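Local coordinates for protein serine protease MT3772 (Mycobacterium tuberculosis, PDB 3K6Y) that cleaves peptide bonds as a chymotrypsin-like serine protease and is probably needed for bacterial resistance to oxidative stress and acid, at residues V45-L50 with H75-S80; V70-H75 with A106-P111; S98-V103 with A218-K223; G135-G140 with Q180-G185. One frame throughout, in Å; residues are numbered along the deposited sequence.

Interaction 1. Residues V45-L50 with H75-S80; sequences VKIRSL and HVVAGS
Ser49 and Ile47 project from strand 44-51 onto Val76, Val77 and Ser80, packing the first barrel of a chymotrypsin-like fold against the loop that leaves the predicted catalytic His75. Ser49 enters between the two valines and the serine. Its CB rests 3.7 Å from Ser80 CB and lies almost as near to the carbonyl oxygen of Val76. From there the hydroxyl is placed beside the backbone N of Ser49, opposite its carbonyl carbon (chi1 -55°), which brings OG to 3.6 Å from Val77 CG1. The same OG donates a short 2.5 Å bond to water 1, and water 1 in turn donates to Val76 O at 2.8 Å. The strand hydroxyl and the loop carbonyl are thus bridged by a single water within a buried contact. One step back along the strand, Ile47 meets Val76 nearly at right angles: Val76 CG1 comes within 4.0 Å of Ile47 CG2 and about as close to Ile47 CB. The other methyl of Val76, CG2, faces the predicted catalytic Ser183, so the same residue links the strand to the active site. At the far end Leu50 takes part through its backbone, its O lying 3.2 Å from Ser80 CB. The loop closes here in a type II turn from Val77 to Ser80, with Gly79 at positive phi. Two donors of Ser80 converge on Val77 O: the amide N at 3.0 Å, and OG at 2.7 Å, the hydroxyl tilted only 16° from the carbonyl plane.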
loop_
_atom_site.group_PDB
_atom_site.type_symbol
_atom_site.label_atom_id
_atom_site.label_comp_id
_atom_site.label_asym_id
_atom_site.label_seq_id
_atom_site.Cartn_x
_atom_site.Cartn_y
_atom_site.Cartn_z
ATOM N N VAL A 45 -22.545 -0.234 9.117
ATOM C CA VAL A 45 -22.706 0.153 7.730
ATOM C C VAL A 45 -22.089 -0.878 6.793
ATOM O O VAL A 45 -21.185 -1.616 7.178
ATOM C CB VAL A 45 -22.102 1.566 7.472
ATOM C CG1 VAL A 45 -22.814 2.615 8.305
ATOM C CG2 VAL A 45 -20.584 1.606 7.763
ATOM N N LYS A 46 -22.571 -0.901 5.556
ATOM C CA LYS A 46 -22.001 -1.785 4.546
ATOM C C LYS A 46 -20.954 -0.994 3.772
ATOM O O LYS A 46 -21.151 0.184 3.488
ATOM C CB LYS A 46 -23.121 -2.278 3.629
ATOM C CG LYS A 46 -22.620 -3.263 2.567
ATOM C CD LYS A 46 -23.646 -3.618 1.501
ATOM C CE LYS A 46 -22.902 -4.023 0.247
ATOM N NZ LYS A 46 -23.803 -4.217 -0.923
ATOM N N ILE A 47 -19.837 -1.652 3.461
ATOM C CA ILE A 47 -18.779 -1.008 2.682
ATOM C C ILE A 47 -18.628 -1.755 1.363
ATOM O O ILE A 47 -18.560 -2.962 1.337
ATOM C CB ILE A 47 -17.466 -0.994 3.461
ATOM C CG1 ILE A 47 -17.768 -0.315 4.821
ATOM C CG2 ILE A 47 -16.398 -0.222 2.685
ATOM C CD1 ILE A 47 -16.647 -0.013 5.726
ATOM N N ARG A 48 -18.618 -1.009 0.280
ATOM C CA ARG A 48 -18.362 -1.588 -1.042
ATOM C C ARG A 48 -17.202 -0.838 -1.666
ATOM O O ARG A 48 -17.247 0.385 -1.817
ATOM C CB ARG A 48 -19.595 -1.445 -1.932
ATOM C CG ARG A 48 -19.481 -2.103 -3.274
ATOM C CD ARG A 48 -20.861 -2.100 -3.934
ATOM N NE ARG A 48 -20.760 -2.394 -5.362
ATOM C CZ ARG A 48 -21.219 -3.496 -5.938
ATOM N NH1 ARG A 48 -21.849 -4.419 -5.214
ATOM N NH2 ARG A 48 -21.061 -3.659 -7.243
ATOM N N SER A 49 -16.175 -1.580 -2.059
ATOM C CA SER A 49 -14.937 -0.983 -2.580
ATOM C C SER A 49 -14.655 -1.536 -3.963
ATOM O O SER A 49 -14.536 -2.757 -4.148
ATOM C CB SER A 49 -13.775 -1.265 -1.643
ATOM O OG SER A 49 -14.088 -0.807 -0.313
ATOM N N LEU A 50 -14.562 -0.655 -4.945
ATOM C CA LEU A 50 -14.214 -1.058 -6.314
ATOM C C LEU A 50 -12.714 -1.211 -6.351
ATOM O O LEU A 50 -11.978 -0.289 -5.978
ATOM C CB LEU A 50 -14.654 0.005 -7.321
ATOM C CG LEU A 50 -16.127 0.403 -7.230
ATOM C CD1 LEU A 50 -16.437 1.422 -8.302
ATOM C CD2 LEU A 50 -17.048 -0.816 -7.336
ATOM N N HIS A 75 -8.206 -4.698 5.160
ATOM C CA HIS A 75 -8.402 -5.620 4.040
ATOM C C HIS A 75 -9.761 -5.470 3.373
ATOM O O HIS A 75 -9.970 -5.988 2.285
ATOM C CB HIS A 75 -8.144 -7.075 4.446
ATOM C CG HIS A 75 -9.216 -7.682 5.309
ATOM N ND1 HIS A 75 -9.063 -7.880 6.670
ATOM C CD2 HIS A 75 -10.431 -8.200 4.993
ATOM C CE1 HIS A 75 -10.138 -8.493 7.147
ATOM N NE2 HIS A 75 -10.985 -8.688 6.152
ATOM N N VAL A 76 -10.682 -4.729 3.984
ATOM C CA VAL A 76 -11.959 -4.455 3.330
ATOM C C VAL A 76 -11.809 -3.425 2.203
ATOM O O VAL A 76 -12.631 -3.403 1.291
ATOM C CB VAL A 76 -13.003 -4.043 4.391
ATOM C CG1 VAL A 76 -14.273 -3.456 3.811
ATOM C CG2 VAL A 76 -13.325 -5.236 5.243
ATOM N N VAL A 77 -10.749 -2.604 2.252
ATOM C CA VAL A 77 -10.523 -1.590 1.234
ATOM C C VAL A 77 -9.189 -1.753 0.501
ATOM O O VAL A 77 -8.898 -0.972 -0.405
ATOM C CB VAL A 77 -10.628 -0.133 1.838
ATOM C CG1 VAL A 77 -12.011 0.100 2.429
ATOM C CG2 VAL A 77 -9.537 0.130 2.886
ATOM N N ALA A 78 -8.405 -2.767 0.865
ATOM C CA ALA A 78 -7.060 -2.944 0.300
ATOM C C ALA A 78 -7.091 -3.065 -1.213
ATOM O O ALA A 78 -7.837 -3.866 -1.754
ATOM C CB ALA A 78 -6.418 -4.172 0.892
ATOM N N GLY A 79 -6.278 -2.256 -1.885
ATOM C CA GLY A 79 -6.165 -2.309 -3.333
ATOM C C GLY A 79 -7.247 -1.575 -4.086
ATOM O O GLY A 79 -7.201 -1.524 -5.303
ATOM N N SER A 80 -8.223 -1.009 -3.376
ATOM C CA SER A 80 -9.346 -0.371 -4.025
ATOM C C SER A 80 -9.033 1.038 -4.474
ATOM O O SER A 80 -8.083 1.664 -3.998
ATOM C CB SER A 80 -10.539 -0.311 -3.078
ATOM O OG SER A 80 -10.341 0.585 -1.995
HETATM O O HOH W 1 -15.273 -2.722 0.749
#

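Interaction 2. Residues V70-H75 with A106-P111; sequences VMTNAH and AILAVP
Val70 and Leu108 exchange two backbone hydrogen bonds, as do Thr72 and Ala106, making an antiparallel ladder between strands 69-72 and 105-109 of the first barrel. Val70 N gives to Leu108 O at 3.0 Å, and Leu108 N answers to Val70 O at 2.8 Å; both donors lie in the carbonyl plane of their acceptor. In the next hydrogen-bonded pair Thr72 N reaches Ala106 O at 3.0 Å. The return bond, Ala106 N to Thr72 O at 2.9 Å, is nearly straight, yet its donor stands 43° above the carbonyl plane, where strand 69-72 gives way to the loop toward His75. Met71 and Ile107 form the non-hydrogen-bonded pair in between, and Ile107 CA adds a CA-H...O contact of 3.3 Å to Val70 O. Val70, Thr72, Ala106 and Leu108 point into the barrel, where Val70 meets Val45, Thr72 and Leu108 meet Ile47, and Ala106 meets Val77; Val70 CG2 also meets Val110 CG2 at 4.0 Å. On the other face Met71, its chain bent at chi3 (-74°), brings CE to 4.4 Å from Ile107 CG1 and packs on Val197 of the second barrel. Thr72 OG1 bonds to Thr61 O. The ladder satisfies the main chain of its hydrogen-bonded pairs, while Met71 and Ile107 use theirs on the flanking strands (Phe63 and Ser98); side-chain contacts across it are apolar, as suits a contact whose touching residues are all buried.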
loop_
_atom_site.group_PDB
_atom_site.type_symbol
_atom_site.label_atom_id
_atom_site.label_comp_id
_atom_site.label_asym_id
_atom_site.label_seq_id
_atom_site.Cartn_x
_atom_site.Cartn_y
_atom_site.Cartn_z
ATOM N N VAL A 70 -15.962 6.257 10.103
ATOM C CA VAL A 70 -16.298 4.843 10.108
ATOM C C VAL A 70 -15.009 4.015 10.236
ATOM O O VAL A 70 -14.016 4.294 9.545
ATOM C CB VAL A 70 -17.035 4.480 8.812
ATOM C CG1 VAL A 70 -17.111 2.968 8.594
ATOM C CG2 VAL A 70 -18.435 5.045 8.855
ATOM N N MET A 71 -15.019 3.011 11.115
ATOM C CA MET A 71 -13.904 2.077 11.209
ATOM C C MET A 71 -14.274 0.787 10.448
ATOM O O MET A 71 -15.437 0.322 10.502
ATOM C CB MET A 71 -13.576 1.748 12.678
ATOM C CG MET A 71 -12.404 0.775 12.789
ATOM S SD MET A 71 -11.810 0.592 14.492
ATOM C CE MET A 71 -10.937 2.137 14.770
ATOM N N THR A 72 -13.272 0.206 9.788
ATOM C CA THR A 72 -13.396 -1.098 9.151
ATOM C C THR A 72 -12.011 -1.750 9.171
ATOM O O THR A 72 -11.076 -1.188 9.749
ATOM C CB THR A 72 -13.964 -0.971 7.711
ATOM O OG1 THR A 72 -14.226 -2.278 7.173
ATOM C CG2 THR A 72 -13.037 -0.209 6.757
ATOM N N ASN A 73 -11.878 -2.938 8.586
ATOM C CA ASN A 73 -10.543 -3.506 8.425
ATOM C C ASN A 73 -9.840 -2.927 7.215
ATOM O O ASN A 73 -10.495 -2.572 6.228
ATOM C CB ASN A 73 -10.597 -5.025 8.267
ATOM C CG ASN A 73 -11.007 -5.753 9.542
ATOM O OD1 ASN A 73 -11.893 -6.598 9.503
ATOM N ND2 ASN A 73 -10.323 -5.480 10.649
ATOM N N ALA A 74 -8.508 -2.884 7.268
ATOM C CA ALA A 74 -7.758 -2.473 6.090
ATOM C C ALA A 74 -8.065 -3.394 4.909
ATOM O O ALA A 74 -8.194 -2.932 3.783
ATOM C CB ALA A 74 -6.270 -2.442 6.383
ATOM N N HIS A 75 -8.206 -4.698 5.160
ATOM C CA HIS A 75 -8.402 -5.620 4.040
ATOM C C HIS A 75 -9.761 -5.470 3.373
ATOM O O HIS A 75 -9.970 -5.988 2.285
ATOM C CB HIS A 75 -8.144 -7.075 4.446
ATOM C CG HIS A 75 -9.216 -7.682 5.309
ATOM N ND1 HIS A 75 -9.063 -7.880 6.670
ATOM C CD2 HIS A 75 -10.431 -8.200 4.993
ATOM C CE1 HIS A 75 -10.138 -8.493 7.147
ATOM N NE2 HIS A 75 -10.985 -8.688 6.152
ATOM N N ALA A 106 -8.795 0.403 8.937
ATOM C CA ALA A 106 -8.896 1.634 8.164
ATOM C C ALA A 106 -9.945 2.518 8.802
ATOM O O ALA A 106 -10.934 2.023 9.373
ATOM C CB ALA A 106 -9.256 1.348 6.687
ATOM N N ILE A 107 -9.740 3.830 8.696
ATOM C CA ILE A 107 -10.767 4.789 9.101
ATOM C C ILE A 107 -11.164 5.570 7.865
ATOM O O ILE A 107 -10.298 6.033 7.093
ATOM C CB ILE A 107 -10.271 5.747 10.221
ATOM C CG1 ILE A 107 -9.947 4.931 11.485
ATOM C CG2 ILE A 107 -11.333 6.826 10.520
ATOM C CD1 ILE A 107 -9.329 5.741 12.643
ATOM N N LEU A 108 -12.483 5.676 7.692
ATOM C CA LEU A 108 -13.066 6.389 6.571
ATOM C C LEU A 108 -13.682 7.678 7.034
ATOM O O LEU A 108 -14.400 7.707 8.043
ATOM C CB LEU A 108 -14.173 5.533 5.932
ATOM C CG LEU A 108 -13.786 4.103 5.591
ATOM C CD1 LEU A 108 -14.971 3.378 5.007
ATOM C CD2 LEU A 108 -12.625 4.008 4.622
ATOM N N ALA A 109 -13.428 8.738 6.262
ATOM C CA ALA A 109 -14.153 10.002 6.425
ATOM C C ALA A 109 -15.385 9.958 5.537
ATOM O O ALA A 109 -15.284 9.697 4.326
ATOM C CB ALA A 109 -13.267 11.193 6.051
ATOM N N VAL A 110 -16.555 10.182 6.128
ATOM C CA VAL A 110 -17.835 9.994 5.424
ATOM C C VAL A 110 -18.722 11.193 5.732
ATOM O O VAL A 110 -19.495 11.191 6.691
ATOM C CB VAL A 110 -18.538 8.698 5.866
ATOM C CG1 VAL A 110 -19.717 8.388 4.938
ATOM C CG2 VAL A 110 -17.546 7.508 5.882
ATOM N N PRO A 111 -18.561 12.269 4.960
ATOM C CA PRO A 111 -19.347 13.479 5.216
ATOM C C PRO A 111 -20.845 13.253 5.225
ATOM O O PRO A 111 -21.376 12.523 4.378
ATOM C CB PRO A 111 -18.963 14.402 4.045
ATOM C CG PRO A 111 -17.605 13.965 3.664
ATOM C CD PRO A 111 -17.559 12.483 3.905
#

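Interaction 3. Residues S98-V103 with A218-K223; sequences SYDPSV and AGQLAK
Asp100 begins an Asx turn at the end of strand 90-100, and Gln220, just past helix 214-218, docks on it from the C-terminal part of the chain. The two carboxylate oxygens of Asp100 have separate tasks. OD1 accepts Ser102 N at 2.9 Å, nearly along its C-O axis, and Val103 N at 3.0 Å from above the carboxylate plane. OD2 receives Gln220 NE2 at 3.0 Å, again from above that plane, with carboxylate and amide turned 71° apart. A bend at chi2 of Gln220 (-61°) folds its amide back over Asp100, and NE2 also settles 3.5 Å from Val103 CG2. The other end of the amide faces solvent molecules: Gln220 OE1 accepts from waters 2, 3 and 5. Water 5 is shared with Asp100 OD2, while waters 2 and 3 form a double bridge to Ser98 OG, which donates to water 2 at 2.7 Å and accepts from water 3. Alongside Ser98 runs the extended chain of Lys223, its CD 3.9 Å from Ser98 OG; Lys223 NZ and Tyr99 N both donate to water 4. This hydrated seam lays the turns after helix 214-218, which follow the last strand of the second barrel, against the first barrel, where the strand carrying Ser98 pairs with strand 105-109 through Ile107 and Gln220 packs on Val105.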
loop_
_atom_site.group_PDB
_atom_site.type_symbol
_atom_site.label_atom_id
_atom_site.label_comp_id
_atom_site.label_asym_id
_atom_site.label_seq_id
_atom_site.Cartn_x
_atom_site.Cartn_y
_atom_site.Cartn_z
ATOM N N SER A 98 -7.110 6.905 7.125
ATOM C CA SER A 98 -6.107 6.159 7.884
ATOM C C SER A 98 -6.192 4.722 7.405
ATOM O O SER A 98 -7.277 4.197 7.176
ATOM C CB SER A 98 -6.364 6.269 9.388
ATOM O OG SER A 98 -5.439 5.514 10.135
ATOM N N TYR A 99 -5.035 4.099 7.249
ATOM C CA TYR A 99 -4.947 2.767 6.683
ATOM C C TYR A 99 -3.724 2.108 7.296
ATOM O O TYR A 99 -2.596 2.581 7.106
ATOM C CB TYR A 99 -4.852 2.846 5.152
ATOM C CG TYR A 99 -4.760 1.499 4.472
ATOM C CD1 TYR A 99 -5.901 0.791 4.097
ATOM C CD2 TYR A 99 -3.519 0.941 4.186
ATOM C CE1 TYR A 99 -5.798 -0.439 3.466
ATOM C CE2 TYR A 99 -3.415 -0.290 3.567
ATOM C CZ TYR A 99 -4.553 -0.971 3.222
ATOM O OH TYR A 99 -4.439 -2.190 2.609
ATOM N N ASP A 100 -3.932 1.007 8.017
ATOM C CA ASP A 100 -2.850 0.325 8.727
ATOM C C ASP A 100 -2.977 -1.177 8.447
ATOM O O ASP A 100 -3.827 -1.864 9.001
ATOM C CB ASP A 100 -2.927 0.604 10.229
ATOM C CG ASP A 100 -1.765 0.012 10.999
ATOM O OD1 ASP A 100 -1.236 -1.037 10.576
ATOM O OD2 ASP A 100 -1.409 0.588 12.056
ATOM N N PRO A 101 -2.136 -1.701 7.550
ATOM C CA PRO A 101 -2.225 -3.097 7.149
ATOM C C PRO A 101 -1.587 -4.051 8.145
ATOM O O PRO A 101 -1.690 -5.268 7.956
ATOM C CB PRO A 101 -1.452 -3.104 5.832
ATOM C CG PRO A 101 -0.410 -2.071 6.013
ATOM C CD PRO A 101 -1.092 -0.968 6.805
ATOM N N SER A 102 -0.926 -3.518 9.167
ATOM C CA SER A 102 -0.301 -4.340 10.207
ATOM C C SER A 102 -1.344 -4.668 11.252
ATOM O O SER A 102 -1.584 -5.839 11.562
ATOM C CB SER A 102 0.893 -3.624 10.838
ATOM O OG SER A 102 1.899 -3.342 9.871
ATOM N N VAL A 103 -1.976 -3.641 11.814
ATOM C CA VAL A 103 -3.060 -3.869 12.758
ATOM C C VAL A 103 -4.300 -4.397 11.993
ATOM O O VAL A 103 -5.066 -5.196 12.540
ATOM C CB VAL A 103 -3.376 -2.577 13.545
ATOM C CG1 VAL A 103 -4.560 -2.772 14.463
ATOM C CG2 VAL A 103 -2.157 -2.117 14.354
ATOM N N ALA A 218 -7.342 0.855 19.372
ATOM C CA ALA A 218 -7.428 2.183 19.976
ATOM C C ALA A 218 -6.398 3.159 19.423
ATOM O O ALA A 218 -6.686 4.346 19.225
ATOM C CB ALA A 218 -7.290 2.084 21.496
ATOM N N GLY A 219 -5.197 2.668 19.153
ATOM C CA GLY A 219 -4.122 3.502 18.642
ATOM C C GLY A 219 -4.472 4.146 17.314
ATOM O O GLY A 219 -3.993 5.244 17.003
ATOM N N GLN A 220 -5.322 3.485 16.527
ATOM C CA GLN A 220 -5.710 4.029 15.212
ATOM C C GLN A 220 -6.459 5.344 15.364
ATOM O O GLN A 220 -6.415 6.194 14.471
ATOM C CB GLN A 220 -6.575 3.028 14.440
ATOM C CG GLN A 220 -5.907 1.659 14.276
ATOM C CD GLN A 220 -4.623 1.764 13.507
ATOM O OE1 GLN A 220 -4.559 2.433 12.470
ATOM N NE2 GLN A 220 -3.592 1.090 13.990
ATOM N N LEU A 221 -7.121 5.521 16.504
ATOM C CA LEU A 221 -7.933 6.714 16.711
ATOM C C LEU A 221 -7.110 7.983 16.790
ATOM O O LEU A 221 -7.663 9.060 16.591
ATOM C CB LEU A 221 -8.760 6.545 17.959
ATOM C CG LEU A 221 -9.665 5.326 17.937
ATOM C CD1 LEU A 221 -10.299 5.114 19.315
ATOM C CD2 LEU A 221 -10.724 5.402 16.851
ATOM N N ALA A 222 -5.804 7.870 17.064
ATOM C CA ALA A 222 -4.939 9.044 16.997
ATOM C C ALA A 222 -4.924 9.747 15.661
ATOM O O ALA A 222 -4.563 10.919 15.600
ATOM C CB ALA A 222 -3.513 8.719 17.433
ATOM N N LYS A 223 -5.337 9.044 14.592
ATOM C CA LYS A 223 -5.367 9.624 13.263
ATOM C C LYS A 223 -6.776 9.953 12.839
ATOM O O LYS A 223 -6.984 10.256 11.685
ATOM C CB LYS A 223 -4.727 8.697 12.220
ATOM C CG LYS A 223 -4.343 9.409 10.923
ATOM C CD LYS A 223 -3.239 8.677 10.167
ATOM C CE LYS A 223 -3.016 9.328 8.807
ATOM N NZ LYS A 223 -1.872 8.679 8.077
HETATM O O HOH W 2 -6.320 2.961 10.534
HETATM O O HOH W 3 -3.589 5.386 12.204
HETATM O O HOH W 4 -2.705 5.857 7.767
HETATM O O HOH W 5 -2.154 3.521 12.212
#

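Interaction 4. Residues G135-G140 with Q180-G185; sequences GYPGGG and QGDSGG
Gly138 and Gln180 are joined by a backbone hydrogen bond that ties together two loops of the second barrel, one following strand 130-135 and the other leading to the predicted catalytic serine just before strand 186-188. Gly138 N donates to Gln180 O at 2.8 Å, nearly straight at the hydrogen and tilted only 16° from the carbonyl plane. The same oxygen receives a CA-H...O contact from Pro137 CA at 3.3 Å, so two neighbouring residues hold it. A longer counterpart runs the other way, from Gly181 CA to Tyr136 O at 3.6 Å. Tyr136 O also accepts Gly139 N at 3.0 Å within its own loop, and the consecutive glycines Gly138 and Gly139, both at positive phi, curl that loop into tight turns. The backbones can come this close because glycines lie on both sides: Gly181, at phi 109°, faces Tyr136 O and Gly138 N just where a side-chain carbon would collide with them, and Gly135 CA lies 3.6 Å from Asp182 OD1. That oxygen further touches the Pro137 ring, 3.8 Å from CD, because chi1 of -80° sets the carboxylate of Asp182 beside its own backbone N; OD2 is bonded to Glu179 N. A type II turn from Asp182 to Gly185, closed by Gly185 N to Asp182 O at 3.0 Å, carries Ser183 away from this contact. Gly181 to Gly185 spell the Gly-Asp-Ser-Gly-Gly signature of chymotrypsin-like proteases, in which the amides equivalent to those of Gly181 and Ser183 form the oxyanion hole.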
loop_
_atom_site.group_PDB
_atom_site.type_symbol
_atom_site.label_atom_id
_atom_site.label_comp_id
_atom_site.label_asym_id
_atom_site.label_seq_id
_atom_site.Cartn_x
_atom_site.Cartn_y
_atom_site.Cartn_z
ATOM N N GLY A 135 -23.022 -7.542 10.909
ATOM C CA GLY A 135 -22.428 -7.258 9.613
ATOM C C GLY A 135 -23.304 -7.614 8.444
ATOM O O GLY A 135 -24.510 -7.838 8.596
ATOM N N TYR A 136 -22.686 -7.638 7.268
ATOM C CA TYR A 136 -23.396 -7.817 6.009
ATOM C C TYR A 136 -22.820 -8.992 5.217
ATOM O O TYR A 136 -22.104 -8.793 4.224
ATOM C CB TYR A 136 -23.336 -6.526 5.189
ATOM C CG TYR A 136 -24.060 -5.378 5.842
ATOM C CD1 TYR A 136 -25.392 -5.099 5.527
ATOM C CD2 TYR A 136 -23.415 -4.552 6.764
ATOM C CE1 TYR A 136 -26.067 -4.031 6.124
ATOM C CE2 TYR A 136 -24.080 -3.524 7.376
ATOM C CZ TYR A 136 -25.381 -3.247 7.047
ATOM O OH TYR A 136 -26.047 -2.203 7.650
ATOM N N PRO A 137 -23.138 -10.224 5.642
ATOM C CA PRO A 137 -22.644 -11.408 4.919
ATOM C C PRO A 137 -22.996 -11.345 3.441
ATOM O O PRO A 137 -24.116 -11.003 3.081
ATOM C CB PRO A 137 -23.409 -12.562 5.572
ATOM C CG PRO A 137 -23.765 -12.082 6.943
ATOM C CD PRO A 137 -23.974 -10.580 6.807
ATOM N N GLY A 138 -22.018 -11.653 2.596
ATOM C CA GLY A 138 -22.242 -11.709 1.150
ATOM C C GLY A 138 -22.580 -10.379 0.511
ATOM O O GLY A 138 -23.041 -10.341 -0.641
ATOM N N GLY A 139 -22.340 -9.279 1.229
ATOM C CA GLY A 139 -22.759 -7.961 0.760
ATOM C C GLY A 139 -24.267 -7.782 0.744
ATOM O O GLY A 139 -24.780 -6.844 0.122
ATOM N N GLY A 140 -24.963 -8.681 1.439
ATOM C CA GLY A 140 -26.429 -8.709 1.462
ATOM C C GLY A 140 -27.008 -7.953 2.639
ATOM O O GLY A 140 -26.478 -6.911 3.043
ATOM N N GLN A 180 -18.194 -14.490 5.181
ATOM C CA GLN A 180 -17.589 -13.529 4.275
ATOM C C GLN A 180 -18.527 -12.349 4.158
ATOM O O GLN A 180 -19.716 -12.505 3.866
ATOM C CB GLN A 180 -17.369 -14.142 2.894
ATOM C CG GLN A 180 -16.294 -15.211 2.850
ATOM C CD GLN A 180 -16.038 -15.686 1.434
ATOM O OE1 GLN A 180 -16.918 -15.611 0.573
ATOM N NE2 GLN A 180 -14.824 -16.170 1.183
ATOM N N GLY A 181 -17.970 -11.167 4.395
ATOM C CA GLY A 181 -18.735 -9.920 4.422
ATOM C C GLY A 181 -18.869 -9.353 5.815
ATOM O O GLY A 181 -19.153 -8.166 5.966
ATOM N N ASP A 182 -18.614 -10.174 6.830
ATOM C CA ASP A 182 -18.636 -9.709 8.223
ATOM C C ASP A 182 -17.382 -8.907 8.599
ATOM O O ASP A 182 -17.407 -8.163 9.582
ATOM C CB ASP A 182 -18.744 -10.878 9.221
ATOM C CG ASP A 182 -20.165 -11.418 9.395
ATOM O OD1 ASP A 182 -21.128 -10.614 9.356
ATOM O OD2 ASP A 182 -20.287 -12.651 9.661
ATOM N N SER A 183 -16.274 -9.082 7.871
ATOM C CA SER A 183 -15.045 -8.339 8.175
ATOM C C SER A 183 -15.334 -6.868 8.332
ATOM O O SER A 183 -15.991 -6.266 7.483
ATOM C CB SER A 183 -14.052 -8.473 7.043
ATOM O OG SER A 183 -13.322 -9.671 7.162
ATOM N N GLY A 184 -14.802 -6.292 9.405
ATOM C CA GLY A 184 -14.878 -4.857 9.653
ATOM C C GLY A 184 -16.003 -4.487 10.590
ATOM O O GLY A 184 -16.057 -3.360 11.086
ATOM N N GLY A 185 -16.908 -5.433 10.835
ATOM C CA GLY A 185 -18.046 -5.156 11.688
ATOM C C GLY A 185 -17.670 -5.245 13.145
ATOM O O GLY A 185 -16.650 -5.833 13.529
#

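Overall arrangement
Interactions 1, 2 and 3 all reach the first barrel, and interaction 4 belongs to the second; the predicted catalytic triad of His75, Asp104 and Ser183 lies between them. Interactions 1 and 2, with centres about 9 Å apart, share His75 and meet inside the barrel, where Ile47 CD1 lies 3.5 Å from Thr72 CB. Interaction 4 supplies the serine: Ser183 OG is 2.7 Å from His75 NE2, probably a hydrogen bond. Away from the triad, Lys46 NZ of interaction 1 reaches Gly139 O at 3.0 Å. Interaction 3 joins interaction 2 through Ile107 N and Ser98 O, 2.9 Å apart, but its centre is about 21 Å from that of interaction 4.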